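Local coordinates for sulfur oxygenase/reductase (Halothiobacillus neapolitanus, PDB 6QPA), which probably catalyses the oxygen-dependent oxidation and reduction of elemental sulfur, using an iron ion held by a facial triad, at residues A[163-168]-A[292-297]; A[170-175]-A[251-256]; A[180-185]-A[279-284]; A[47-52]-A[72-77]. One frame throughout, in Å; residues are numbered along the deposited sequence.

Contact 1 of 4, residues A[163-168]-A[292-297]; sequences GDHWVM and KGPYYM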
loop_
_atom_site.group_PDB
_atom_site.type_symbol
_atom_site.label_atom_id
_atom_site.label_comp_id
_atom_site.label_asym_id
_atom_site.label_seq_id
_atom_site.Cartn_x
_atom_site.Cartn_y
_atom_site.Cartn_z
ATOM N N GLY A 163 -35.636 35.491 24.516
ATOM C CA GLY A 163 -36.184 34.774 25.649
ATOM C C GLY A 163 -37.696 34.674 25.568
ATOM O O GLY A 163 -38.393 35.687 25.552
ATOM N N ASP A 164 -38.197 33.436 25.507
ATOM C CA ASP A 164 -39.620 33.164 25.380
ATOM C C ASP A 164 -40.259 33.085 26.772
ATOM O O ASP A 164 -39.875 32.248 27.597
ATOM C CB ASP A 164 -39.828 31.864 24.601
ATOM C CG ASP A 164 -41.247 31.718 24.082
ATOM O OD1 ASP A 164 -42.133 32.419 24.595
ATOM O OD2 ASP A 164 -41.485 30.928 23.148
ATOM N N HIS A 165 -41.242 33.940 27.027
ATOM C CA HIS A 165 -41.934 33.974 28.307
ATOM C C HIS A 165 -43.434 33.913 28.064
ATOM O O HIS A 165 -43.957 34.674 27.242
ATOM C CB HIS A 165 -41.620 35.251 29.088
ATOM C CG HIS A 165 -40.165 35.489 29.333
ATOM N ND1 HIS A 165 -39.288 35.869 28.337
ATOM C CD2 HIS A 165 -39.435 35.427 30.474
ATOM C CE1 HIS A 165 -38.077 36.012 28.849
ATOM N NE2 HIS A 165 -38.139 35.756 30.146
ATOM N N TRP A 166 -44.123 33.020 28.774
ATOM C CA TRP A 166 -45.580 33.053 28.854
ATOM C C TRP A 166 -45.957 33.561 30.237
ATOM O O TRP A 166 -45.579 32.952 31.242
ATOM C CB TRP A 166 -46.211 31.685 28.615
ATOM C CG TRP A 166 -45.983 31.068 27.273
ATOM C CD1 TRP A 166 -45.081 31.457 26.308
ATOM C CD2 TRP A 166 -46.667 29.924 26.742
ATOM N NE1 TRP A 166 -45.172 30.624 25.221
ATOM C CE2 TRP A 166 -46.136 29.678 25.456
ATOM C CE3 TRP A 166 -47.681 29.091 27.226
ATOM C CZ2 TRP A 166 -46.584 28.633 24.650
ATOM C CZ3 TRP A 166 -48.126 28.054 26.427
ATOM C CH2 TRP A 166 -47.570 27.826 25.156
ATOM N N VAL A 167 -46.729 34.651 30.282
ATOM C CA VAL A 167 -46.997 35.389 31.509
ATOM C C VAL A 167 -48.370 35.010 32.047
ATOM O O VAL A 167 -49.326 34.850 31.272
ATOM C CB VAL A 167 -46.876 36.910 31.261
ATOM C CG1 VAL A 167 -47.395 37.717 32.467
ATOM C CG2 VAL A 167 -45.408 37.265 30.976
ATOM N N MET A 168 -48.454 34.828 33.378
ATOM C CA MET A 168 -49.722 34.513 34.032
ATOM C C MET A 168 -50.748 35.603 33.773
ATOM O O MET A 168 -50.433 36.794 33.788
ATOM C CB MET A 168 -49.545 34.347 35.539
ATOM C CG MET A 168 -48.537 33.251 35.887
ATOM S SD MET A 168 -47.980 33.351 37.605
ATOM C CE MET A 168 -49.484 32.880 38.484
ATOM N N LYS A 292 -44.724 29.943 31.786
ATOM C CA LYS A 292 -43.783 29.143 31.022
ATOM C C LYS A 292 -42.509 29.935 30.784
ATOM O O LYS A 292 -42.560 31.136 30.504
ATOM C CB LYS A 292 -44.403 28.718 29.680
ATOM C CG LYS A 292 -43.539 27.744 28.865
ATOM C CD LYS A 292 -44.286 27.251 27.617
ATOM C CE LYS A 292 -43.511 26.123 26.932
ATOM N NZ LYS A 292 -44.304 25.577 25.820
ATOM N N GLY A 293 -41.375 29.251 30.842
ATOM C CA GLY A 293 -40.113 29.885 30.546
ATOM C C GLY A 293 -39.363 30.277 31.805
ATOM O O GLY A 293 -39.726 29.890 32.923
ATOM N N PRO A 294 -38.290 31.070 31.643
ATOM C CA PRO A 294 -37.829 31.562 30.336
ATOM C C PRO A 294 -37.064 30.511 29.533
ATOM O O PRO A 294 -36.487 29.603 30.111
ATOM C CB PRO A 294 -36.902 32.725 30.702
ATOM C CG PRO A 294 -36.414 32.398 32.072
ATOM C CD PRO A 294 -37.471 31.580 32.756
ATOM N N TYR A 295 -37.104 30.631 28.207
ATOM C CA TYR A 295 -36.321 29.798 27.303
ATOM C C TYR A 295 -35.611 30.724 26.321
ATOM O O TYR A 295 -36.258 31.531 25.645
ATOM C CB TYR A 295 -37.213 28.796 26.560
ATOM C CG TYR A 295 -36.444 27.789 25.703
ATOM C CD1 TYR A 295 -35.801 26.703 26.283
ATOM C CD2 TYR A 295 -36.390 27.918 24.314
ATOM C CE1 TYR A 295 -35.113 25.768 25.504
ATOM C CE2 TYR A 295 -35.718 26.998 23.533
ATOM C CZ TYR A 295 -35.072 25.930 24.128
ATOM O OH TYR A 295 -34.412 25.024 23.335
ATOM N N TYR A 296 -34.288 30.630 26.255
ATOM C CA TYR A 296 -33.484 31.548 25.462
ATOM C C TYR A 296 -32.893 30.817 24.261
ATOM O O TYR A 296 -32.116 29.873 24.435
ATOM C CB TYR A 296 -32.383 32.155 26.328
ATOM C CG TYR A 296 -32.902 33.305 27.178
ATOM C CD1 TYR A 296 -32.989 34.577 26.651
ATOM C CD2 TYR A 296 -33.334 33.110 28.477
ATOM C CE1 TYR A 296 -33.453 35.635 27.373
ATOM C CE2 TYR A 296 -33.821 34.180 29.227
ATOM C CZ TYR A 296 -33.879 35.443 28.656
ATOM O OH TYR A 296 -34.355 36.547 29.338
ATOM N N MET A 297 -33.261 31.255 23.053
ATOM C CA MET A 297 -32.640 30.785 21.818
ATOM C C MET A 297 -31.587 31.787 21.346
ATOM O O MET A 297 -31.795 33.000 21.416
ATOM C CB MET A 297 -33.690 30.578 20.718
ATOM C CG MET A 297 -34.751 29.540 21.067
ATOM S SD MET A 297 -36.170 29.609 19.955
ATOM C CE MET A 297 -35.397 29.082 18.416
HETATM O O HOH W 1 -35.843 36.093 31.528
#

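Contact 2 of 4, residues A[170-175]-A[251-256]; sequences GHEKAF and TQYLVH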
loop_
_atom_site.group_PDB
_atom_site.type_symbol
_atom_site.label_atom_id
_atom_site.label_comp_id
_atom_site.label_asym_id
_atom_site.label_seq_id
_atom_site.Cartn_x
_atom_site.Cartn_y
_atom_site.Cartn_z
ATOM N N GLY A 170 -53.183 38.362 34.095
ATOM C CA GLY A 170 -53.214 39.442 35.051
ATOM C C GLY A 170 -51.857 39.925 35.526
ATOM O O GLY A 170 -51.793 40.970 36.175
ATOM N N HIS A 171 -50.763 39.245 35.168
ATOM C CA HIS A 171 -49.429 39.648 35.599
ATOM C C HIS A 171 -48.664 40.422 34.530
ATOM O O HIS A 171 -47.469 40.679 34.703
ATOM C CB HIS A 171 -48.624 38.416 36.014
ATOM C CG HIS A 171 -49.149 37.737 37.238
ATOM N ND1 HIS A 171 -48.351 37.448 38.324
ATOM C CD2 HIS A 171 -50.399 37.311 37.561
ATOM C CE1 HIS A 171 -49.078 36.855 39.256
ATOM N NE2 HIS A 171 -50.325 36.764 38.820
ATOM N N GLU A 172 -49.327 40.804 33.433
ATOM C CA GLU A 172 -48.613 41.376 32.295
ATOM C C GLU A 172 -47.859 42.640 32.696
ATOM O O GLU A 172 -46.664 42.791 32.412
ATOM C CB GLU A 172 -49.587 41.659 31.150
ATOM C CG GLU A 172 -49.981 40.428 30.320
ATOM C CD GLU A 172 -51.191 39.682 30.910
ATOM O OE1 GLU A 172 -51.621 40.044 32.027
ATOM O OE2 GLU A 172 -51.715 38.749 30.252
ATOM N N LYS A 173 -48.535 43.546 33.390
ATOM C CA LYS A 173 -47.916 44.820 33.723
ATOM C C LYS A 173 -46.747 44.634 34.677
ATOM O O LYS A 173 -45.712 45.295 34.531
ATOM C CB LYS A 173 -48.962 45.760 34.339
ATOM C CG LYS A 173 -48.404 47.119 34.724
ATOM C CD LYS A 173 -49.438 48.003 35.418
ATOM C CE LYS A 173 -48.827 49.354 35.773
ATOM N NZ LYS A 173 -49.789 50.273 36.438
ATOM N N ALA A 174 -46.910 43.768 35.680
ATOM C CA ALA A 174 -45.820 43.478 36.607
ATOM C C ALA A 174 -44.632 42.852 35.883
ATOM O O ALA A 174 -43.476 43.180 36.179
ATOM C CB ALA A 174 -46.310 42.577 37.749
ATOM N N PHE A 175 -44.895 41.935 34.948
ATOM C CA PHE A 175 -43.814 41.352 34.156
ATOM C C PHE A 175 -43.072 42.429 33.378
ATOM O O PHE A 175 -41.833 42.453 33.348
ATOM C CB PHE A 175 -44.353 40.295 33.183
ATOM C CG PHE A 175 -43.346 39.861 32.155
ATOM C CD1 PHE A 175 -42.454 38.824 32.427
ATOM C CD2 PHE A 175 -43.241 40.528 30.940
ATOM C CE1 PHE A 175 -41.487 38.438 31.489
ATOM C CE2 PHE A 175 -42.279 40.158 29.997
ATOM C CZ PHE A 175 -41.408 39.113 30.259
ATOM N N THR A 251 -50.349 35.218 27.676
ATOM C CA THR A 251 -49.658 36.199 26.859
ATOM C C THR A 251 -48.199 35.839 26.680
ATOM O O THR A 251 -47.477 35.589 27.658
ATOM C CB THR A 251 -49.762 37.575 27.503
ATOM O OG1 THR A 251 -51.144 37.898 27.717
ATOM C CG2 THR A 251 -49.103 38.610 26.622
ATOM N N GLN A 252 -47.753 35.845 25.429
ATOM C CA GLN A 252 -46.349 35.598 25.137
ATOM C C GLN A 252 -45.590 36.908 25.077
ATOM O O GLN A 252 -46.019 37.852 24.404
ATOM C CB GLN A 252 -46.169 34.860 23.811
ATOM C CG GLN A 252 -44.705 34.702 23.438
ATOM C CD GLN A 252 -44.543 34.050 22.093
ATOM O OE1 GLN A 252 -45.043 34.558 21.099
ATOM N NE2 GLN A 252 -43.865 32.909 22.056
ATOM N N TYR A 253 -44.457 36.958 25.765
ATOM C CA TYR A 253 -43.486 38.030 25.603
ATOM C C TYR A 253 -42.188 37.447 25.084
ATOM O O TYR A 253 -41.716 36.428 25.603
ATOM C CB TYR A 253 -43.221 38.753 26.926
ATOM C CG TYR A 253 -44.345 39.660 27.406
ATOM C CD1 TYR A 253 -45.438 39.151 28.080
ATOM C CD2 TYR A 253 -44.276 41.039 27.219
ATOM C CE1 TYR A 253 -46.462 39.991 28.538
ATOM C CE2 TYR A 253 -45.288 41.894 27.675
ATOM C CZ TYR A 253 -46.378 41.363 28.329
ATOM O OH TYR A 253 -47.359 42.212 28.797
ATOM N N LEU A 254 -41.606 38.099 24.077
ATOM C CA LEU A 254 -40.267 37.778 23.600
ATOM C C LEU A 254 -39.314 38.855 24.076
ATOM O O LEU A 254 -39.507 40.036 23.768
ATOM C CB LEU A 254 -40.219 37.685 22.082
ATOM C CG LEU A 254 -41.098 36.569 21.554
ATOM C CD1 LEU A 254 -40.914 36.435 20.039
ATOM C CD2 LEU A 254 -40.713 35.289 22.272
ATOM N N VAL A 255 -38.285 38.450 24.813
ATOM C CA VAL A 255 -37.283 39.380 25.309
ATOM C C VAL A 255 -36.071 39.294 24.385
ATOM O O VAL A 255 -35.330 38.307 24.398
ATOM C CB VAL A 255 -36.927 39.080 26.770
ATOM C CG1 VAL A 255 -35.762 39.967 27.226
ATOM C CG2 VAL A 255 -38.171 39.289 27.657
ATOM N N HIS A 256 -35.855 40.347 23.602
ATOM C CA HIS A 256 -34.811 40.396 22.579
ATOM C C HIS A 256 -33.589 41.085 23.182
ATOM O O HIS A 256 -33.687 42.232 23.621
ATOM C CB HIS A 256 -35.359 41.139 21.359
ATOM C CG HIS A 256 -34.345 41.501 20.312
ATOM N ND1 HIS A 256 -34.450 41.072 19.008
ATOM C CD2 HIS A 256 -33.277 42.333 20.346
ATOM C CE1 HIS A 256 -33.465 41.583 18.293
ATOM N NE2 HIS A 256 -32.743 42.360 19.080
HETATM O O HOH W 2 -51.653 36.211 30.361
#

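Contact 3 of 4, residues A[180-185]-A[279-284]; sequences TETLEW and RQIHNN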
loop_
_atom_site.group_PDB
_atom_site.type_symbol
_atom_site.label_atom_id
_atom_site.label_comp_id
_atom_site.label_asym_id
_atom_site.label_seq_id
_atom_site.Cartn_x
_atom_site.Cartn_y
_atom_site.Cartn_z
ATOM N N THR A 180 -38.229 45.075 32.487
ATOM C CA THR A 180 -37.563 46.347 32.254
ATOM C C THR A 180 -36.466 46.579 33.278
ATOM O O THR A 180 -35.341 46.941 32.922
ATOM C CB THR A 180 -38.576 47.485 32.301
ATOM O OG1 THR A 180 -39.491 47.367 31.206
ATOM C CG2 THR A 180 -37.879 48.836 32.267
ATOM N N GLU A 181 -36.771 46.375 34.563
ATOM C CA GLU A 181 -35.748 46.609 35.580
ATOM C C GLU A 181 -34.574 45.648 35.419
ATOM O O GLU A 181 -33.414 46.053 35.542
ATOM C CB GLU A 181 -36.362 46.511 36.987
ATOM C CG GLU A 181 -35.362 46.925 38.066
ATOM C CD GLU A 181 -35.920 46.906 39.493
ATOM O OE1 GLU A 181 -37.120 46.584 39.696
ATOM O OE2 GLU A 181 -35.129 47.219 40.411
ATOM N N THR A 182 -34.858 44.375 35.112
ATOM C CA THR A 182 -33.800 43.391 34.886
ATOM C C THR A 182 -32.875 43.830 33.757
ATOM O O THR A 182 -31.643 43.802 33.889
ATOM C CB THR A 182 -34.410 42.028 34.530
ATOM O OG1 THR A 182 -35.284 41.587 35.567
ATOM C CG2 THR A 182 -33.289 40.964 34.342
ATOM N N LEU A 183 -33.466 44.228 32.625
ATOM C CA LEU A 183 -32.698 44.530 31.419
ATOM C C LEU A 183 -31.890 45.812 31.570
ATOM O O LEU A 183 -30.758 45.905 31.079
ATOM C CB LEU A 183 -33.651 44.612 30.222
ATOM C CG LEU A 183 -34.252 43.265 29.826
ATOM C CD1 LEU A 183 -35.480 43.412 28.936
ATOM C CD2 LEU A 183 -33.151 42.398 29.141
ATOM N N GLU A 184 -32.456 46.809 32.250
ATOM C CA GLU A 184 -31.723 48.036 32.518
ATOM C C GLU A 184 -30.523 47.779 33.420
ATOM O O GLU A 184 -29.467 48.401 33.250
ATOM C CB GLU A 184 -32.661 49.061 33.149
ATOM C CG GLU A 184 -33.659 49.600 32.145
ATOM C CD GLU A 184 -34.633 50.602 32.742
ATOM O OE1 GLU A 184 -34.807 50.605 33.977
ATOM O OE2 GLU A 184 -35.220 51.389 31.970
ATOM N N TRP A 185 -30.683 46.901 34.417
ATOM C CA TRP A 185 -29.550 46.534 35.257
ATOM C C TRP A 185 -28.460 45.885 34.416
ATOM O O TRP A 185 -27.278 46.235 34.525
ATOM C CB TRP A 185 -30.009 45.594 36.372
ATOM C CG TRP A 185 -29.028 45.369 37.530
ATOM C CD1 TRP A 185 -29.088 45.954 38.763
ATOM C CD2 TRP A 185 -27.892 44.479 37.573
ATOM N NE1 TRP A 185 -28.071 45.493 39.569
ATOM C CE2 TRP A 185 -27.322 44.587 38.870
ATOM C CE3 TRP A 185 -27.314 43.597 36.657
ATOM C CZ2 TRP A 185 -26.185 43.856 39.270
ATOM C CZ3 TRP A 185 -26.159 42.858 37.056
ATOM C CH2 TRP A 185 -25.630 42.991 38.362
ATOM N N ARG A 279 -30.445 38.838 40.769
ATOM C CA ARG A 279 -31.259 37.660 41.038
ATOM C C ARG A 279 -32.574 38.016 41.741
ATOM O O ARG A 279 -33.630 37.489 41.377
ATOM C CB ARG A 279 -30.438 36.671 41.851
ATOM C CG ARG A 279 -31.141 35.419 42.305
ATOM C CD ARG A 279 -30.074 34.440 42.687
ATOM N NE ARG A 279 -30.511 33.384 43.580
ATOM C CZ ARG A 279 -29.834 32.255 43.762
ATOM N NH1 ARG A 279 -28.716 32.037 43.079
ATOM N NH2 ARG A 279 -30.272 31.342 44.612
ATOM N N GLN A 280 -32.537 38.927 42.727
ATOM C CA GLN A 280 -33.774 39.337 43.399
ATOM C C GLN A 280 -34.706 40.061 42.436
ATOM O O GLN A 280 -35.911 39.792 42.408
ATOM C CB GLN A 280 -33.470 40.254 44.589
ATOM C CG GLN A 280 -32.475 39.716 45.603
ATOM C CD GLN A 280 -32.715 38.272 45.929
ATOM O OE1 GLN A 280 -33.805 37.904 46.339
ATOM N NE2 GLN A 280 -31.691 37.438 45.755
ATOM N N ILE A 281 -34.155 40.978 41.638
ATOM C CA ILE A 281 -34.940 41.716 40.653
ATOM C C ILE A 281 -35.600 40.754 39.672
ATOM O O ILE A 281 -36.808 40.825 39.427
ATOM C CB ILE A 281 -34.041 42.725 39.919
ATOM C CG1 ILE A 281 -33.551 43.815 40.885
ATOM C CG2 ILE A 281 -34.730 43.272 38.656
ATOM C CD1 ILE A 281 -32.414 44.658 40.336
ATOM N N HIS A 282 -34.823 39.811 39.133
ATOM C CA HIS A 282 -35.354 38.912 38.109
ATOM C C HIS A 282 -36.301 37.887 38.723
ATOM O O HIS A 282 -37.363 37.606 38.157
ATOM C CB HIS A 282 -34.200 38.217 37.357
ATOM C CG HIS A 282 -34.636 37.383 36.175
ATOM N ND1 HIS A 282 -34.529 36.006 36.151
ATOM C CD2 HIS A 282 -35.137 37.737 34.967
ATOM C CE1 HIS A 282 -34.954 35.545 34.986
ATOM N NE2 HIS A 282 -35.340 36.575 34.251
ATOM N N ASN A 283 -35.941 37.330 39.889
ATOM C CA ASN A 283 -36.833 36.382 40.548
ATOM C C ASN A 283 -38.189 37.015 40.822
ATOM O O ASN A 283 -39.228 36.449 40.472
ATOM C CB ASN A 283 -36.217 35.871 41.864
ATOM C CG ASN A 283 -35.169 34.793 41.629
ATOM O OD1 ASN A 283 -34.856 34.470 40.488
ATOM N ND2 ASN A 283 -34.631 34.232 42.703
ATOM N N ASN A 284 -38.198 38.203 41.433
ATOM C CA ASN A 284 -39.459 38.809 41.847
ATOM C C ASN A 284 -40.184 39.524 40.712
ATOM O O ASN A 284 -41.419 39.548 40.689
ATOM C CB ASN A 284 -39.200 39.760 43.008
ATOM C CG ASN A 284 -38.674 39.031 44.217
ATOM O OD1 ASN A 284 -39.158 37.949 44.553
ATOM N ND2 ASN A 284 -37.676 39.598 44.869
#

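Contact 4 of 4, residues A[47-52]-A[72-77]; sequences QLLQTG and NPMGMF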
loop_
_atom_site.group_PDB
_atom_site.type_symbol
_atom_site.label_atom_id
_atom_site.label_comp_id
_atom_site.label_asym_id
_atom_site.label_seq_id
_atom_site.Cartn_x
_atom_site.Cartn_y
_atom_site.Cartn_z
ATOM N N GLN A 47 -33.054 39.274 9.713
ATOM C CA GLN A 47 -33.050 37.854 9.388
ATOM C C GLN A 47 -32.172 37.140 10.414
ATOM O O GLN A 47 -30.949 37.336 10.454
ATOM C CB GLN A 47 -32.576 37.600 7.956
ATOM C CG GLN A 47 -32.808 36.147 7.501
ATOM C CD GLN A 47 -32.234 35.841 6.125
ATOM O OE1 GLN A 47 -31.073 36.143 5.842
ATOM N NE2 GLN A 47 -33.045 35.228 5.266
ATOM N N LEU A 48 -32.799 36.339 11.272
ATOM C CA LEU A 48 -32.110 35.697 12.381
ATOM C C LEU A 48 -32.080 34.193 12.152
ATOM O O LEU A 48 -33.126 33.573 11.943
ATOM C CB LEU A 48 -32.812 36.019 13.695
ATOM C CG LEU A 48 -33.020 37.486 14.063
ATOM C CD1 LEU A 48 -33.801 37.590 15.377
ATOM C CD2 LEU A 48 -31.674 38.181 14.214
ATOM N N LEU A 49 -30.886 33.611 12.189
ATOM C CA LEU A 49 -30.708 32.171 12.068
ATOM C C LEU A 49 -30.274 31.610 13.417
ATOM O O LEU A 49 -29.320 32.108 14.019
ATOM C CB LEU A 49 -29.675 31.831 10.980
ATOM C CG LEU A 49 -29.534 30.330 10.713
ATOM C CD1 LEU A 49 -30.863 29.775 10.193
ATOM C CD2 LEU A 49 -28.403 30.045 9.717
ATOM N N GLN A 50 -30.970 30.590 13.906
ATOM C CA GLN A 50 -30.619 30.060 15.224
ATOM C C GLN A 50 -29.259 29.370 15.193
ATOM O O GLN A 50 -28.942 28.639 14.252
ATOM C CB GLN A 50 -31.676 29.084 15.728
ATOM C CG GLN A 50 -31.346 28.519 17.094
ATOM C CD GLN A 50 -32.421 27.571 17.574
ATOM O OE1 GLN A 50 -33.250 27.109 16.794
ATOM N NE2 GLN A 50 -32.412 27.278 18.853
ATOM N N THR A 51 -28.443 29.637 16.223
ATOM C CA THR A 51 -27.147 28.999 16.405
ATOM C C THR A 51 -27.084 28.097 17.625
ATOM O O THR A 51 -26.169 27.273 17.714
ATOM C CB THR A 51 -26.049 30.063 16.551
ATOM O OG1 THR A 51 -26.399 30.953 17.623
ATOM C CG2 THR A 51 -25.891 30.846 15.261
ATOM N N GLY A 52 -28.032 28.215 18.549
ATOM C CA GLY A 52 -28.009 27.388 19.743
ATOM C C GLY A 52 -29.043 27.873 20.747
ATOM O O GLY A 52 -30.006 28.555 20.386
ATOM N N ASN A 72 -31.194 20.436 13.984
ATOM C CA ASN A 72 -31.962 20.184 12.769
ATOM C C ASN A 72 -33.367 19.705 13.109
ATOM O O ASN A 72 -33.534 18.567 13.567
ATOM C CB ASN A 72 -31.293 19.133 11.888
ATOM C CG ASN A 72 -32.084 18.890 10.619
ATOM O OD1 ASN A 72 -32.232 19.795 9.798
ATOM N ND2 ASN A 72 -32.656 17.691 10.481
ATOM N N PRO A 73 -34.404 20.516 12.867
ATOM C CA PRO A 73 -34.325 21.823 12.216
ATOM C C PRO A 73 -33.718 22.918 13.092
ATOM O O PRO A 73 -33.559 22.770 14.299
ATOM C CB PRO A 73 -35.792 22.147 11.929
ATOM C CG PRO A 73 -36.509 21.532 13.094
ATOM C CD PRO A 73 -35.767 20.241 13.368
ATOM N N MET A 74 -33.372 24.023 12.459
ATOM C CA MET A 74 -32.888 25.208 13.145
ATOM C C MET A 74 -33.919 26.312 12.993
ATOM O O MET A 74 -34.603 26.393 11.969
ATOM C CB MET A 74 -31.531 25.627 12.578
ATOM C CG MET A 74 -31.570 25.991 11.116
ATOM S SD MET A 74 -29.920 25.841 10.366
ATOM C CE MET A 74 -28.899 26.500 11.663
ATOM N N GLY A 75 -34.063 27.128 14.028
ATOM C CA GLY A 75 -34.999 28.233 13.958
ATOM C C GLY A 75 -34.536 29.274 12.953
ATOM O O GLY A 75 -33.342 29.510 12.772
ATOM N N MET A 76 -35.497 29.877 12.265
ATOM C CA MET A 76 -35.221 30.994 11.367
ATOM C C MET A 76 -36.320 32.017 11.594
ATOM O O MET A 76 -37.486 31.740 11.315
ATOM C CB MET A 76 -35.163 30.554 9.911
ATOM C CG MET A 76 -34.127 31.320 9.112
ATOM S SD MET A 76 -34.935 32.583 8.155
ATOM C CE MET A 76 -35.682 31.556 6.874
ATOM N N PHE A 77 -35.962 33.159 12.165
ATOM C CA PHE A 77 -36.910 34.213 12.507
ATOM C C PHE A 77 -36.630 35.411 11.623
ATOM O O PHE A 77 -35.502 35.911 11.601
ATOM C CB PHE A 77 -36.785 34.661 13.967
ATOM C CG PHE A 77 -37.351 33.700 14.975
ATOM C CD1 PHE A 77 -37.579 32.373 14.660
ATOM C CD2 PHE A 77 -37.654 34.146 16.260
ATOM C CE1 PHE A 77 -38.088 31.492 15.608
ATOM C CE2 PHE A 77 -38.175 33.283 17.211
ATOM C CZ PHE A 77 -38.393 31.942 16.881
#

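Contact 1 of 4, residues A[163-168]-A[292-297]
Trp166 and Lys292 form an antiparallel hydrogen-bonded pair, with Trp166 N 3.0 Å from Lys292 O, and the strand segments 163-167 and 293-297 run at 159° to each other in the curled sheet of a dimeric alpha-beta barrel family. The extended lysine, its CG anti to the backbone N (chi1 -174°), lies alongside the indole. Lys292 CD stands over the centre of the Trp166 six-membered ring, 3.7 Å from its centroid, and Lys292 NZ makes a cation-pi contact 4.3 Å from it. On the other sheet face, Gly163 CA is 3.6 Å from the Tyr296 ring centroid, a CH-pi contact where a side chain would collide. The His165 edge faces that tyrosine in an offset T-shaped pair, planes 87° apart, and a water bonds His165 NE2 and Tyr296 OH. Pro294 CB, beyond a cis peptide, packs 3.3 Å from His165 NE2. Strand 159-167 is flanked by strands 290-305 and 251-259; Phe175 of helix 172-189 meets His165, and Trp115 of the second subunit meets Trp166 and Lys292.

Contact 2 of 4, residues A[170-175]-A[251-256]
This is helix-on-sheet packing: the first turn of helix 172-189 sets Glu172 and Phe175 against Thr251, Tyr253 and Val255, alternate residues of strand 251-259, within a family of the dimeric alpha-beta barrel clan. The apolar part rests on two rings whose side chains, one from the helix and one from the strand, run antiparallel past one another. Phe175 CD2 lies 3.7 Å above the Tyr253 plane, over its centre, while Phe175 CE2 comes within 3.4 Å of Tyr253 CG; the ring planes are 43° apart. Phe175 reaches the strand because its CG is anti to the backbone N (chi1 168°), and its far end, CZ, meets Val255 CG2 at 4.2 Å near the plane of the phenyl ring. Glu172 comes to the other ring from its edge: Glu172 CG lies in the Tyr253 plane, and Glu172 CB is 3.3 Å from Tyr253 OH, a hydroxyl bonded to Glu176. Putting an alanine at Tyr253 would probably leave a gap beneath Phe175 and Glu176 without this hydroxyl partner. The Glu172 chain bends at chi2 (87°), bringing OE2 to Thr251 OG1 at 2.7 Å. The hydroxyl donates to the anti lone pair of OE2, a water linked to Thr251 N donates to the same oxygen, and Gly170 N bonds weakly to OE1; such donors, at the start of a helix, would be expected to favour an ionised carboxylate.

Contact 3 of 4, residues A[180-185]-A[279-284]
Ile281 supplies most of the apolar contact, pressing both of its branches against helix 172-189. Its CG2 methyl lies 3.6 Å from Thr182 OG1 and 3.8 Å from Glu181 CG, so it touches both neighbours. The other branch, extended at chi2 (167°), carries Ile281 CD1 to 3.7 Å from Glu181 OE2 and 3.9 Å from Trp185 CD1. Glu181 thus contributes its whole length, crossing the isoleucine at about a right angle. An alanine at Ile281 would lose both branches and is likely to open a gap between Glu181, Thr182 and Trp185. Beside this, Thr182 CG2 packs 3.8 Å from His282 CD2, where the two segments come nearest, 5.7 Å between Thr182 CA and His282 CA. The segment axes approach to 8.9 Å and run nearly antiparallel, at 153°. Helix 172-189 joins strand 159-167 to strand 193-204, and helix 276-287 leads into strand 290-305, so two connecting helices of the alpha-beta fold are packed together here. No hydrogen bond joins segments 180-185 and 279-284, but just beyond them Trp185 NE1 bonds Glu277 OE1 of the other helix; Thr182 OG1 bonds Gly178 O of its own. Leu307 of the third subunit also packs on Trp185.

Contact 4 of 4, residues A[47-52]-A[72-77]
Leu49 is the central bump, and its CD1 methyl fits a hollow walled by residues 74-76 of strand 74-82: Gly75 O is 3.6 Å from Leu49 CD1, Met76 CG 3.8 Å and Met74 CG 4.0 Å. The two methionines therefore bracket one methyl. Met74 CG lies between its backbone N and carbonyl carbon (chi1 62°), and a further bend at chi3 folds the thioether back across the strands, placing Met74 CE 3.4 Å from Gln50 O and against Leu49 CG. On the other face, Leu48 and Phe77 stand side by side with their CB atoms 4.2 Å apart, and the Phe77 ring leads away to Phe299, Ile162 and Ile10, its side chain about 12 Å from the iron. Beneath both faces is an antiparallel ladder, with Leu48 and Phe77 as its hydrogen-bonded pair and Leu49 and Met76 as the non-hydrogen-bonded one; it joins strands 42-53 and 74-82 of the curled sheet. Next to it, Thr51 and Gly52 face Phe298 as a classic beta bulge. Gln50 lies extended over Gly75, whose missing side chain leaves room: a CB there would clash with Gln50 OE1. Instead OE1 receives Gly75 N in the amide plane, on a lone pair, at 2.9 Å. Gln50 NE2 donates to Gly52 O at 3.1 Å with a nearly straight bond (169°), so bonds at both ends fix the rotation of the amide.

Contact 4 closes first along the chain, before contact 1 opens; contacts 2 and 3 fall within the span of contact 1 and interleave with each other. Contacts 1 and 4 pair strands within one curled antiparallel sheet, their centres about 17 Å apart, and touch through Met297 CE and Gln50 OE1. Contact 2, its centre about 9 Å from that of contact 1 and tied to it by a probable His165 O to Tyr253 N hydrogen bond, lays helix 172-189 on the sheet. Contact 3, centred about 13 Å from contact 2 and about 27 Å from contact 4, packs helix 276-287 against that same helix. Segments far apart in sequence are thus held in one alpha-beta unit.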